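Local coordinates for tube-forming protein in Mycobacterial Envelpe, TiME (PDB 7CU9) that probably forms a tube across the mycobacterial outer envelope that may serve in protein secretion, at residues 8-13 with 185-190; 27-32 with 67-72; 86-91 with 158-163; 137-142 with 152-157. All blocks are in the same frame, centred on the assembly; numbering follows the deposited sequence.

In the fold
Three of the four contacts are pairings of neighbouring strands in one antiparallel sheet. Contact 2 joins an outermost strand, 28-32, to strand 63-72. Contact 3 joins strand 77-89 to strand 161-169, and contact 4 pairs the two strands of the hairpin 137-144 and 150-158. Contact 1 brings the N-terminal helix 8-11 against the loop after helix 174-185. Along the chain, contact 1 spans the other three, contact 2 closes before contact 3 opens, and contact 4 falls between the segments of contact 3. Centres lie about 11 Å apart for contacts 1 and 3 and about 20 Å apart for contacts 2 and 3. Contacts 2 to 4 build the sheet of this PknH-like domain; contact 1 joins its N- and C-terminal parts.

Contact 1. Residues 8-13 with 185-190; sequences VSYAVM and QNTLGQ
The carbonyl oxygen Thr187 O is met by a water and by the ring of Tyr10, in one of two modelled positions of that tyrosine. The water donates a hydrogen bond of 2.8 Å to Thr187 O and, for this conformer, is also bonded to Tyr10 OH at 2.7 Å. It lies in the plane of the ring, at the hydroxyl edge. In the same conformer Tyr10 CE2 comes within 3.2 Å of Thr187 O, by an oblique approach. The two side chains pass alongside, running opposite ways. Gln185 to Leu188 form a type I beta turn at the end of helix 174-185, closed by Leu188 N to Gln185 O. This turn presents Thr187 to helix 8-11 and joins the N-terminal part of the PknH-like domain to its C-terminal part. Thr187 OG1 packs against Ala11, 3.1 Å from Ala11 CA, while its hydrogen bond goes back to Met184 O. Its other branch, Thr187 CG2, meets Met13 CE tip to tip at 3.8 Å. The Met13 chain curls beyond CB, which brings the methyl to the threonine. Ala11 CB touches Leu188 CD2 at 4.0 Å. Ala11 also rests on Val86 of strand 77-89, and Leu188 on Val161 and Leu163 of strand 161-169.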
loop_
_atom_site.group_PDB
_atom_site.type_symbol
_atom_site.label_atom_id
_atom_site.label_comp_id
_atom_site.label_asym_id
_atom_site.label_seq_id
_atom_site.Cartn_x
_atom_site.Cartn_y
_atom_site.Cartn_z
ATOM N N VAL B 8 4.933 25.091 -9.733
ATOM C CA VAL B 8 3.642 24.386 -9.469
ATOM C C VAL B 8 3.230 23.615 -10.731
ATOM O O VAL B 8 2.497 22.626 -10.590
ATOM C CB VAL B 8 2.520 25.328 -8.991
ATOM C CG1 VAL B 8 2.837 25.955 -7.648
ATOM C CG2 VAL B 8 2.184 26.389 -10.006
ATOM N N SER B 9 3.704 24.033 -11.909
ATOM C CA SER B 9 3.412 23.375 -13.213
ATOM C C SER B 9 4.011 21.962 -13.286
ATOM O O SER B 9 3.601 21.207 -14.191
ATOM C CB SER B 9 3.885 24.212 -14.378
ATOM O OG SER B 9 3.089 25.382 -14.528
ATOM N N TYR B 10 4.967 21.605 -12.419
ATOM C CA TYR B 10 5.584 20.251 -12.434
ATOM C C TYR B 10 5.888 19.719 -11.025
ATOM O O TYR B 10 6.563 18.677 -10.951
ATOM C CB TYR B 10 6.818 20.239 -13.341
ATOM C CG TYR B 10 7.855 21.297 -13.060
ATOM C CD1 TYR B 10 7.793 22.543 -13.659
ATOM C CD2 TYR B 10 8.923 21.041 -12.216
ATOM C CE1 TYR B 10 8.751 23.512 -13.416
ATOM C CE2 TYR B 10 9.890 21.998 -11.961
ATOM C CZ TYR B 10 9.806 23.240 -12.564
ATOM O OH TYR B 10 10.756 24.188 -12.315
ATOM N N ALA B 11 5.373 20.343 -9.958
ATOM C CA ALA B 11 5.543 19.851 -8.569
ATOM C C ALA B 11 4.439 18.846 -8.202
ATOM O O ALA B 11 4.600 18.131 -7.200
ATOM C CB ALA B 11 5.573 21.008 -7.600
ATOM N N VAL B 12 3.354 18.794 -8.971
ATOM C CA VAL B 12 2.208 17.874 -8.705
ATOM C C VAL B 12 2.438 16.592 -9.504
ATOM O O VAL B 12 2.465 16.667 -10.747
ATOM C CB VAL B 12 0.861 18.533 -9.048
ATOM C CG1 VAL B 12 -0.305 17.585 -8.811
ATOM C CG2 VAL B 12 0.661 19.832 -8.290
ATOM N N MET B 13 2.622 15.465 -8.814
ATOM C CA MET B 13 2.921 14.160 -9.454
ATOM C C MET B 13 1.672 13.671 -10.178
ATOM O O MET B 13 0.580 13.661 -9.610
ATOM C CB MET B 13 3.366 13.121 -8.420
ATOM C CG MET B 13 4.664 13.470 -7.711
ATOM S SD MET B 13 6.068 13.665 -8.845
ATOM C CE MET B 13 6.148 15.449 -8.988
ATOM N N GLN B 185 8.925 17.809 -3.395
ATOM C CA GLN B 185 9.990 18.753 -2.968
ATOM C C GLN B 185 11.144 18.713 -3.977
ATOM O O GLN B 185 11.759 19.769 -4.219
ATOM C CB GLN B 185 10.481 18.437 -1.559
ATOM C CG GLN B 185 11.592 19.377 -1.120
ATOM C CD GLN B 185 11.943 19.269 0.341
ATOM O OE1 GLN B 185 11.176 18.762 1.152
ATOM N NE2 GLN B 185 13.107 19.796 0.694
ATOM N N ASN B 186 11.427 17.543 -4.557
ATOM C CA ASN B 186 12.574 17.352 -5.489
ATOM C C ASN B 186 12.406 18.207 -6.754
ATOM O O ASN B 186 13.419 18.407 -7.443
ATOM C CB ASN B 186 12.784 15.876 -5.837
ATOM C CG ASN B 186 13.363 15.072 -4.693
ATOM O OD1 ASN B 186 13.917 15.628 -3.748
ATOM N ND2 ASN B 186 13.252 13.755 -4.775
ATOM N N THR B 187 11.203 18.710 -7.053
ATOM C CA THR B 187 10.915 19.526 -8.267
ATOM C C THR B 187 11.038 21.035 -7.998
ATOM O O THR B 187 10.888 21.802 -8.962
ATOM C CB THR B 187 9.498 19.271 -8.794
ATOM O OG1 THR B 187 8.577 19.895 -7.898
ATOM C CG2 THR B 187 9.173 17.801 -8.948
ATOM N N LEU B 188 11.249 21.466 -6.752
ATOM C CA LEU B 188 11.019 22.885 -6.362
ATOM C C LEU B 188 12.232 23.764 -6.692
ATOM O O LEU B 188 12.102 24.994 -6.566
ATOM C CB LEU B 188 10.695 22.954 -4.868
ATOM C CG LEU B 188 9.398 22.268 -4.441
ATOM C CD1 LEU B 188 9.192 22.446 -2.949
ATOM C CD2 LEU B 188 8.197 22.789 -5.215
ATOM N N GLY B 189 13.364 23.172 -7.081
ATOM C CA GLY B 189 14.573 23.916 -7.480
ATOM C C GLY B 189 15.166 24.720 -6.336
ATOM O O GLY B 189 15.726 25.798 -6.613
ATOM N N GLN B 190 15.099 24.221 -5.097
ATOM C CA GLN B 190 15.488 25.016 -3.900
ATOM C C GLN B 190 16.930 24.763 -3.447
ATOM O O GLN B 190 17.396 25.513 -2.574
ATOM C CB GLN B 190 14.520 24.762 -2.750
ATOM C CG GLN B 190 13.117 25.235 -3.079
ATOM C CD GLN B 190 12.230 25.290 -1.863
ATOM O OE1 GLN B 190 12.622 24.902 -0.764
ATOM N NE2 GLN B 190 11.018 25.784 -2.056
HETATM O O HOH W 1 12.487 23.629 -10.346
#

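Contact 2. Residues 27-32 with 67-72; sequences RWESEF and GGATAQ
Ser30 N donates to Thr70 O at 2.8 Å, the shortest of six backbone hydrogen bonds that join strands 28-32 and 63-72 in antiparallel register. Thr70 N returns a bond to Ser30 O at 3.0 Å. Trp28 pairs with Gln72 and Phe32 with Gly68 in the same two-way manner. A water adds a side bridge: it donates to Ser30 O and is bonded to Thr70 OG1 at 2.8 Å. At one end Arg27 and Trp28 both face Gln72, which makes a classic beta bulge.

Packing follows the two faces of the sheet. Phe32 CG lies between its backbone N and carbonyl carbon, chi1 52°, which folds the ring over Gly68. Gly68 CA sits over the ring face in a CH-pi contact, 3.8 Å from the centroid. The bare glycine leaves space for the ring to lie this close to the backbone. On the same face Trp28 and Gln72 run side by side, with Trp28 CE3 3.9 Å from Gln72 CG. On the other face Glu29 CB meets Ala71 CB at 3.9 Å, and Glu29 OE1 accepts a bond from Lys15 N. Phe32 also makes an edge-to-face contact with Phe36. Strand 28-32 is the outermost strand on this side within the chain. Strand 63-72 is bonded along its other edge to strand 77-89, and Val12, just after helix 8-11, packs on Ala69.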
loop_
_atom_site.group_PDB
_atom_site.type_symbol
_atom_site.label_atom_id
_atom_site.label_comp_id
_atom_site.label_asym_id
_atom_site.label_seq_id
_atom_site.Cartn_x
_atom_site.Cartn_y
_atom_site.Cartn_z
ATOM N N ARG B 27 -5.796 5.026 -11.887
ATOM C CA ARG B 27 -6.225 5.204 -13.298
ATOM C C ARG B 27 -7.010 6.507 -13.466
ATOM O O ARG B 27 -7.266 6.874 -14.625
ATOM C CB ARG B 27 -7.045 3.995 -13.754
ATOM C CG ARG B 27 -6.257 2.694 -13.755
ATOM C CD ARG B 27 -7.011 1.559 -14.426
ATOM N NE ARG B 27 -6.692 0.279 -13.806
ATOM C CZ ARG B 27 -5.640 -0.482 -14.104
ATOM N NH1 ARG B 27 -4.777 -0.110 -15.036
ATOM N NH2 ARG B 27 -5.456 -1.625 -13.463
ATOM N N TRP B 28 -7.367 7.187 -12.372
ATOM C CA TRP B 28 -8.211 8.409 -12.405
ATOM C C TRP B 28 -7.487 9.561 -11.711
ATOM O O TRP B 28 -6.894 9.332 -10.641
ATOM C CB TRP B 28 -9.577 8.154 -11.761
ATOM C CG TRP B 28 -10.507 9.326 -11.858
ATOM C CD1 TRP B 28 -11.388 9.594 -12.865
ATOM C CD2 TRP B 28 -10.634 10.408 -10.918
ATOM N NE1 TRP B 28 -12.063 10.756 -12.612
ATOM C CE2 TRP B 28 -11.625 11.279 -11.423
ATOM C CE3 TRP B 28 -10.022 10.717 -9.698
ATOM C CZ2 TRP B 28 -12.006 12.440 -10.751
ATOM C CZ3 TRP B 28 -10.403 11.864 -9.035
ATOM C CH2 TRP B 28 -11.379 12.713 -9.557
ATOM N N GLU B 29 -7.550 10.761 -12.292
ATOM C CA GLU B 29 -7.095 11.982 -11.584
ATOM C C GLU B 29 -7.849 13.209 -12.094
ATOM O O GLU B 29 -8.339 13.204 -13.243
ATOM C CB GLU B 29 -5.576 12.123 -11.669
ATOM C CG GLU B 29 -5.047 12.869 -12.873
ATOM C CD GLU B 29 -3.561 13.163 -12.724
ATOM O OE1 GLU B 29 -2.778 12.607 -13.508
ATOM O OE2 GLU B 29 -3.192 13.931 -11.797
ATOM N N SER B 30 -7.929 14.213 -11.228
ATOM C CA SER B 30 -8.533 15.537 -11.493
ATOM C C SER B 30 -7.590 16.605 -10.942
ATOM O O SER B 30 -7.352 16.603 -9.724
ATOM C CB SER B 30 -9.899 15.637 -10.881
ATOM O OG SER B 30 -10.468 16.910 -11.139
ATOM N N GLU B 31 -7.051 17.453 -11.815
ATOM C CA GLU B 31 -6.138 18.558 -11.432
ATOM C C GLU B 31 -6.981 19.774 -11.047
ATOM O O GLU B 31 -8.100 19.911 -11.573
ATOM C CB GLU B 31 -5.190 18.896 -12.583
ATOM C CG GLU B 31 -4.248 17.763 -12.945
ATOM C CD GLU B 31 -3.319 18.061 -14.108
ATOM O OE1 GLU B 31 -3.371 19.193 -14.635
ATOM O OE2 GLU B 31 -2.544 17.164 -14.484
ATOM N N PHE B 32 -6.475 20.618 -10.146
ATOM C CA PHE B 32 -7.112 21.903 -9.771
ATOM C C PHE B 32 -6.035 22.988 -9.653
ATOM O O PHE B 32 -4.854 22.681 -9.411
ATOM C CB PHE B 32 -7.965 21.747 -8.509
ATOM C CG PHE B 32 -7.284 21.126 -7.313
ATOM C CD1 PHE B 32 -7.256 19.751 -7.142
ATOM C CD2 PHE B 32 -6.729 21.922 -6.326
ATOM C CE1 PHE B 32 -6.648 19.188 -6.032
ATOM C CE2 PHE B 32 -6.115 21.359 -5.218
ATOM C CZ PHE B 32 -6.086 19.992 -5.067
ATOM N N GLY B 67 -1.297 24.841 -7.356
ATOM C CA GLY B 67 -1.772 23.695 -8.135
ATOM C C GLY B 67 -1.941 22.487 -7.248
ATOM O O GLY B 67 -1.250 22.387 -6.218
ATOM N N GLY B 68 -2.806 21.578 -7.661
ATOM C CA GLY B 68 -2.989 20.317 -6.938
ATOM C C GLY B 68 -3.614 19.274 -7.823
ATOM O O GLY B 68 -3.927 19.568 -8.998
ATOM N N ALA B 69 -3.792 18.083 -7.281
ATOM C CA ALA B 69 -4.535 17.009 -7.963
ATOM C C ALA B 69 -5.099 16.061 -6.917
ATOM O O ALA B 69 -4.527 15.945 -5.816
ATOM C CB ALA B 69 -3.647 16.295 -8.943
ATOM N N THR B 70 -6.211 15.426 -7.268
ATOM C CA THR B 70 -6.749 14.243 -6.563
ATOM C C THR B 70 -6.659 13.071 -7.536
ATOM O O THR B 70 -7.007 13.264 -8.712
ATOM C CB THR B 70 -8.184 14.475 -6.089
ATOM O OG1 THR B 70 -8.268 15.747 -5.447
ATOM C CG2 THR B 70 -8.649 13.378 -5.157
ATOM N N ALA B 71 -6.169 11.921 -7.079
ATOM C CA ALA B 71 -6.024 10.710 -7.912
ATOM C C ALA B 71 -6.607 9.523 -7.146
ATOM O O ALA B 71 -6.559 9.533 -5.910
ATOM C CB ALA B 71 -4.580 10.510 -8.296
ATOM N N GLN B 72 -7.184 8.563 -7.870
ATOM C CA GLN B 72 -7.892 7.398 -7.284
ATOM C C GLN B 72 -7.605 6.153 -8.123
ATOM O O GLN B 72 -7.241 6.290 -9.304
ATOM C CB GLN B 72 -9.407 7.600 -7.296
ATOM C CG GLN B 72 -9.912 8.695 -6.379
ATOM C CD GLN B 72 -11.418 8.749 -6.381
ATOM O OE1 GLN B 72 -12.098 8.001 -7.093
ATOM N NE2 GLN B 72 -11.960 9.646 -5.581
HETATM O O HOH W 2 -9.357 17.124 -7.564
#

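Contact 3. Residues 86-91 with 158-163; sequences VGVFAT and RENVLL
Asn160 grips Phe89, at the end of strand 77-89, through both its backbone and its side chain. Its carbonyl Asn160 O accepts Phe89 N at 2.8 Å. Its side-chain Asn160 ND2 donates to Phe89 O at 2.9 Å, with the acceptor tilted 21° from the amide plane. The first torsion of Asn160, 62°, sets CG between the backbone N and the carbonyl carbon and turns the amide back toward the neighbouring strand. Asn160 OD1 is taken by Ser3 N, so both ends of the amide are bonded and its rotation is fixed.

The Phe89 ring has its edge toward Asn160 O, which lies near the ring plane. The ring runs alongside Leu162, with Phe89 CE1 4.0 Å from Leu162 CB. Helices 92-103 and 55-58 pack against this pair. Val86, Val88 and Val161 point to the other face. There Val86 and Val88 touch helix 8-11, and Val161 lies against Leu188 and Gln190. Val86 CG1 meets Val161 CG1 at 3.9 Å, and Val88 CG2 meets Val161 CG2 at 4.1 Å.

Gly87 and Leu162 form an antiparallel hydrogen-bonded pair, with Gly87 N 2.9 Å from Leu162 O. The pairing joins neighbouring strands 77-89 and 161-169 of the sheet. A type II' turn from Arg158 to Val161 carries Asn160 and links strands 150-158 and 161-169 as a beta hairpin. This buried join therefore has apolar side chains on both faces, and at its end a polar asparagine whose bonds satisfy the amide and link it to the N-terminal segment.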
loop_
_atom_site.group_PDB
_atom_site.type_symbol
_atom_site.label_atom_id
_atom_site.label_comp_id
_atom_site.label_asym_id
_atom_site.label_seq_id
_atom_site.Cartn_x
_atom_site.Cartn_y
_atom_site.Cartn_z
ATOM N N VAL B 86 0.173 22.356 -3.782
ATOM C CA VAL B 86 1.456 23.107 -3.749
ATOM C C VAL B 86 1.127 24.582 -3.924
ATOM O O VAL B 86 0.500 24.941 -4.933
ATOM C CB VAL B 86 2.446 22.623 -4.822
ATOM C CG1 VAL B 86 3.752 23.395 -4.751
ATOM C CG2 VAL B 86 2.699 21.128 -4.716
ATOM N N GLY B 87 1.560 25.398 -2.971
ATOM C CA GLY B 87 1.439 26.861 -3.028
ATOM C C GLY B 87 2.803 27.507 -3.010
ATOM O O GLY B 87 3.603 27.198 -2.109
ATOM N N VAL B 88 3.072 28.391 -3.968
ATOM C CA VAL B 88 4.309 29.215 -3.980
ATOM C C VAL B 88 3.917 30.622 -3.549
ATOM O O VAL B 88 3.000 31.201 -4.164
ATOM C CB VAL B 88 4.997 29.224 -5.353
ATOM C CG1 VAL B 88 6.240 30.102 -5.341
ATOM C CG2 VAL B 88 5.324 27.818 -5.822
ATOM N N PHE B 89 4.582 31.137 -2.524
ATOM C CA PHE B 89 4.329 32.485 -1.973
ATOM C C PHE B 89 5.444 33.434 -2.406
ATOM O O PHE B 89 6.550 32.990 -2.713
ATOM C CB PHE B 89 4.195 32.401 -0.456
ATOM C CG PHE B 89 2.990 31.603 -0.028
ATOM C CD1 PHE B 89 3.044 30.220 0.030
ATOM C CD2 PHE B 89 1.791 32.234 0.275
ATOM C CE1 PHE B 89 1.932 29.486 0.410
ATOM C CE2 PHE B 89 0.678 31.498 0.653
ATOM C CZ PHE B 89 0.751 30.126 0.722
ATOM N N ALA B 90 5.150 34.731 -2.419
ATOM C CA ALA B 90 6.123 35.770 -2.827
ATOM C C ALA B 90 7.301 35.813 -1.847
ATOM O O ALA B 90 8.404 36.218 -2.255
ATOM C CB ALA B 90 5.437 37.105 -2.918
ATOM N N THR B 91 7.088 35.425 -0.587
ATOM C CA THR B 91 8.120 35.513 0.476
ATOM C C THR B 91 8.125 34.241 1.318
ATOM O O THR B 91 7.087 33.572 1.414
ATOM C CB THR B 91 7.894 36.723 1.389
ATOM O OG1 THR B 91 6.697 36.518 2.137
ATOM C CG2 THR B 91 7.785 38.019 0.620
ATOM N N ARG B 158 8.838 24.791 2.861
ATOM C CA ARG B 158 10.195 24.742 2.269
ATOM C C ARG B 158 10.430 26.088 1.591
ATOM O O ARG B 158 9.779 26.340 0.578
ATOM C CB ARG B 158 10.318 23.560 1.302
ATOM C CG ARG B 158 10.078 22.197 1.939
ATOM C CD ARG B 158 11.198 21.834 2.893
ATOM N NE ARG B 158 11.078 20.475 3.417
ATOM C CZ ARG B 158 10.480 20.136 4.557
ATOM N NH1 ARG B 158 9.914 21.040 5.338
ATOM N NH2 ARG B 158 10.458 18.862 4.913
ATOM N N GLU B 159 11.299 26.925 2.165
ATOM C CA GLU B 159 11.538 28.306 1.674
ATOM C C GLU B 159 10.177 29.008 1.563
ATOM O O GLU B 159 9.504 29.179 2.593
ATOM C CB GLU B 159 12.321 28.266 0.358
ATOM C CG GLU B 159 13.761 27.802 0.507
ATOM C CD GLU B 159 14.753 28.906 0.846
ATOM O OE1 GLU B 159 14.313 29.973 1.307
ATOM O OE2 GLU B 159 15.970 28.687 0.649
ATOM N N ASN B 160 9.770 29.381 0.348
ATOM C CA ASN B 160 8.525 30.141 0.081
ATOM C C ASN B 160 7.408 29.215 -0.407
ATOM O O ASN B 160 6.425 29.723 -0.964
ATOM C CB ASN B 160 8.784 31.239 -0.948
ATOM C CG ASN B 160 9.222 30.684 -2.287
ATOM O OD1 ASN B 160 9.891 29.648 -2.354
ATOM N ND2 ASN B 160 8.875 31.375 -3.356
ATOM N N VAL B 161 7.529 27.907 -0.183
ATOM C CA VAL B 161 6.525 26.922 -0.666
ATOM C C VAL B 161 5.861 26.253 0.535
ATOM O O VAL B 161 6.568 25.862 1.478
ATOM C CB VAL B 161 7.173 25.892 -1.605
ATOM C CG1 VAL B 161 6.188 24.798 -1.997
ATOM C CG2 VAL B 161 7.763 26.563 -2.839
ATOM N N LEU B 162 4.541 26.122 0.484
ATOM C CA LEU B 162 3.800 25.195 1.367
ATOM C C LEU B 162 3.288 24.056 0.496
ATOM O O LEU B 162 2.559 24.316 -0.491
ATOM C CB LEU B 162 2.651 25.912 2.079
ATOM C CG LEU B 162 1.927 25.063 3.125
ATOM C CD1 LEU B 162 2.845 24.734 4.291
ATOM C CD2 LEU B 162 0.663 25.741 3.617
ATOM N N LEU B 163 3.675 22.828 0.824
ATOM C CA LEU B 163 3.128 21.657 0.106
ATOM C C LEU B 163 2.400 20.752 1.095
ATOM O O LEU B 163 2.747 20.708 2.294
ATOM C CB LEU B 163 4.233 20.954 -0.682
ATOM C CG LEU B 163 5.291 20.216 0.126
ATOM C CD1 LEU B 163 4.854 18.791 0.427
ATOM C CD2 LEU B 163 6.628 20.197 -0.608
#

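Contact 4. Residues 137-142 with 152-157; sequences DADWVK and FNTTRK
Trp140 lies flat on Asn153, with the ring and amide planes only 11° apart. Asn153 CB sits over the five-membered ring, 3.5 Å from its centroid, a CH-pi contact. The first torsion of Trp140, 66°, places CG between the backbone N and the carbonyl carbon and swings the indole across the neighbouring strand. Its far rim reaches Thr155, with Trp140 CH2 3.2 Å from Thr155 OG1. On the opposite face of the sheet, Thr154 OG1 donates to Asp139 OD1 at 2.7 Å, on the syn side but tilted 32° out of the carboxylate plane. Nearby, Val141 CG2 lies over the Phe152 ring, 3.8 Å from its centroid.

Backbone bonds hold these pairs in register across the antiparallel hairpin: Ala138 with Thr155, and Trp140 with Asn153, each in both directions. A second shell fixes the polar groups. Arg156 NE donates to Thr154 OG1 at 3.0 Å, in the guanidinium plane. Trp140 NE1 bonds Trp49 O, and the indole stacks on the Trp49 ring. Thr155 OG1 is bonded to Gln164 NE2. Asp137 OD2 makes a long salt bridge to Arg156 NE, 4.0 Å, an attraction of charges with no N-H aimed at it; its stronger partner is Arg158. Thr154 thus relays between Arg156 and Asp139, and the nearby positive charge would probably favour the ionised form of both aspartates.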
loop_
_atom_site.group_PDB
_atom_site.type_symbol
_atom_site.label_atom_id
_atom_site.label_comp_id
_atom_site.label_asym_id
_atom_site.label_seq_id
_atom_site.Cartn_x
_atom_site.Cartn_y
_atom_site.Cartn_z
ATOM N N ASP B 137 7.281 21.082 9.443
ATOM C CA ASP B 137 6.729 19.752 9.087
ATOM C C ASP B 137 5.620 19.417 10.077
ATOM O O ASP B 137 5.896 19.411 11.285
ATOM C CB ASP B 137 7.808 18.672 9.111
ATOM C CG ASP B 137 8.910 18.882 8.094
ATOM O OD1 ASP B 137 9.806 19.717 8.356
ATOM O OD2 ASP B 137 8.871 18.204 7.056
ATOM N N ALA B 138 4.415 19.152 9.581
ATOM C CA ALA B 138 3.255 18.756 10.407
ATOM C C ALA B 138 2.596 17.537 9.763
ATOM O O ALA B 138 2.210 17.616 8.581
ATOM C CB ALA B 138 2.294 19.904 10.562
ATOM N N ASP B 139 2.490 16.451 10.520
ATOM C CA ASP B 139 1.873 15.186 10.059
ATOM C C ASP B 139 0.660 14.895 10.932
ATOM O O ASP B 139 0.659 15.247 12.130
ATOM C CB ASP B 139 2.860 14.024 10.110
ATOM C CG ASP B 139 4.037 14.174 9.163
ATOM O OD1 ASP B 139 4.056 15.152 8.389
ATOM O OD2 ASP B 139 4.927 13.316 9.225
ATOM N N TRP B 140 -0.349 14.268 10.349
ATOM C CA TRP B 140 -1.517 13.794 11.120
ATOM C C TRP B 140 -2.212 12.693 10.333
ATOM O O TRP B 140 -1.910 12.513 9.135
ATOM C CB TRP B 140 -2.467 14.944 11.449
ATOM C CG TRP B 140 -3.138 15.549 10.254
ATOM C CD1 TRP B 140 -4.300 15.142 9.665
ATOM C CD2 TRP B 140 -2.696 16.699 9.516
ATOM N NE1 TRP B 140 -4.610 15.959 8.610
ATOM C CE2 TRP B 140 -3.639 16.917 8.490
ATOM C CE3 TRP B 140 -1.602 17.561 9.626
ATOM C CZ2 TRP B 140 -3.526 17.977 7.591
ATOM C CZ3 TRP B 140 -1.487 18.601 8.730
ATOM C CH2 TRP B 140 -2.435 18.803 7.727
ATOM N N VAL B 141 -3.099 11.985 11.016
ATOM C CA VAL B 141 -3.874 10.857 10.445
ATOM C C VAL B 141 -5.347 11.089 10.763
ATOM O O VAL B 141 -5.647 11.587 11.856
ATOM C CB VAL B 141 -3.372 9.516 11.006
ATOM C CG1 VAL B 141 -4.151 8.348 10.420
ATOM C CG2 VAL B 141 -1.881 9.342 10.779
ATOM N N LYS B 142 -6.229 10.748 9.831
ATOM C CA LYS B 142 -7.675 10.627 10.127
ATOM C C LYS B 142 -8.112 9.215 9.744
ATOM O O LYS B 142 -7.642 8.684 8.728
ATOM C CB LYS B 142 -8.487 11.749 9.475
ATOM C CG LYS B 142 -8.452 11.816 7.959
ATOM C CD LYS B 142 -9.465 12.797 7.383
ATOM C CE LYS B 142 -9.619 12.648 5.884
ATOM N NZ LYS B 142 -10.768 13.425 5.369
ATOM N N PHE B 152 -3.168 9.390 5.737
ATOM C CA PHE B 152 -1.896 9.934 6.265
ATOM C C PHE B 152 -1.600 11.241 5.533
ATOM O O PHE B 152 -1.567 11.265 4.291
ATOM C CB PHE B 152 -0.770 8.914 6.117
ATOM C CG PHE B 152 -0.806 7.839 7.171
ATOM C CD1 PHE B 152 -1.783 6.856 7.144
ATOM C CD2 PHE B 152 0.112 7.833 8.206
ATOM C CE1 PHE B 152 -1.828 5.877 8.127
ATOM C CE2 PHE B 152 0.066 6.853 9.187
ATOM C CZ PHE B 152 -0.907 5.881 9.146
ATOM N N ASN B 153 -1.421 12.304 6.308
ATOM C CA ASN B 153 -1.258 13.684 5.791
ATOM C C ASN B 153 0.121 14.194 6.187
ATOM O O ASN B 153 0.557 13.913 7.315
ATOM C CB ASN B 153 -2.319 14.624 6.355
ATOM C CG ASN B 153 -3.730 14.243 5.966
ATOM O OD1 ASN B 153 -4.324 14.875 5.101
ATOM N ND2 ASN B 153 -4.276 13.225 6.611
ATOM N N THR B 154 0.764 14.945 5.299
ATOM C CA THR B 154 2.006 15.686 5.624
ATOM C C THR B 154 1.893 17.095 5.042
ATOM O O THR B 154 1.421 17.246 3.895
ATOM C CB THR B 154 3.261 14.928 5.178
ATOM O OG1 THR B 154 4.372 15.593 5.785
ATOM C CG2 THR B 154 3.435 14.868 3.678
ATOM N N THR B 155 2.264 18.082 5.850
ATOM C CA THR B 155 2.325 19.510 5.469
ATOM C C THR B 155 3.767 19.959 5.657
ATOM O O THR B 155 4.306 19.773 6.762
ATOM C CB THR B 155 1.364 20.348 6.313
ATOM O OG1 THR B 155 0.051 19.882 6.011
ATOM C CG2 THR B 155 1.489 21.832 6.047
ATOM N N ARG B 156 4.375 20.517 4.619
ATOM C CA ARG B 156 5.811 20.857 4.674
ATOM C C ARG B 156 6.018 22.254 4.126
ATOM O O ARG B 156 5.528 22.556 3.032
ATOM C CB ARG B 156 6.617 19.807 3.925
ATOM C CG ARG B 156 6.375 18.424 4.498
ATOM C CD ARG B 156 7.249 17.419 3.833
ATOM N NE ARG B 156 6.918 16.102 4.332
ATOM C CZ ARG B 156 7.632 15.027 4.065
ATOM N NH1 ARG B 156 8.695 15.129 3.283
ATOM N NH2 ARG B 156 7.268 13.859 4.559
ATOM N N LYS B 157 6.720 23.064 4.907
ATOM C CA LYS B 157 7.102 24.443 4.542
ATOM C C LYS B 157 8.560 24.381 4.095
ATOM O O LYS B 157 9.399 23.910 4.876
ATOM C CB LYS B 157 6.834 25.343 5.747
ATOM C CG LYS B 157 6.904 26.832 5.471
ATOM C CD LYS B 157 8.299 27.314 5.231
ATOM C CE LYS B 157 8.513 28.729 5.706
ATOM N NZ LYS B 157 9.899 29.154 5.424
#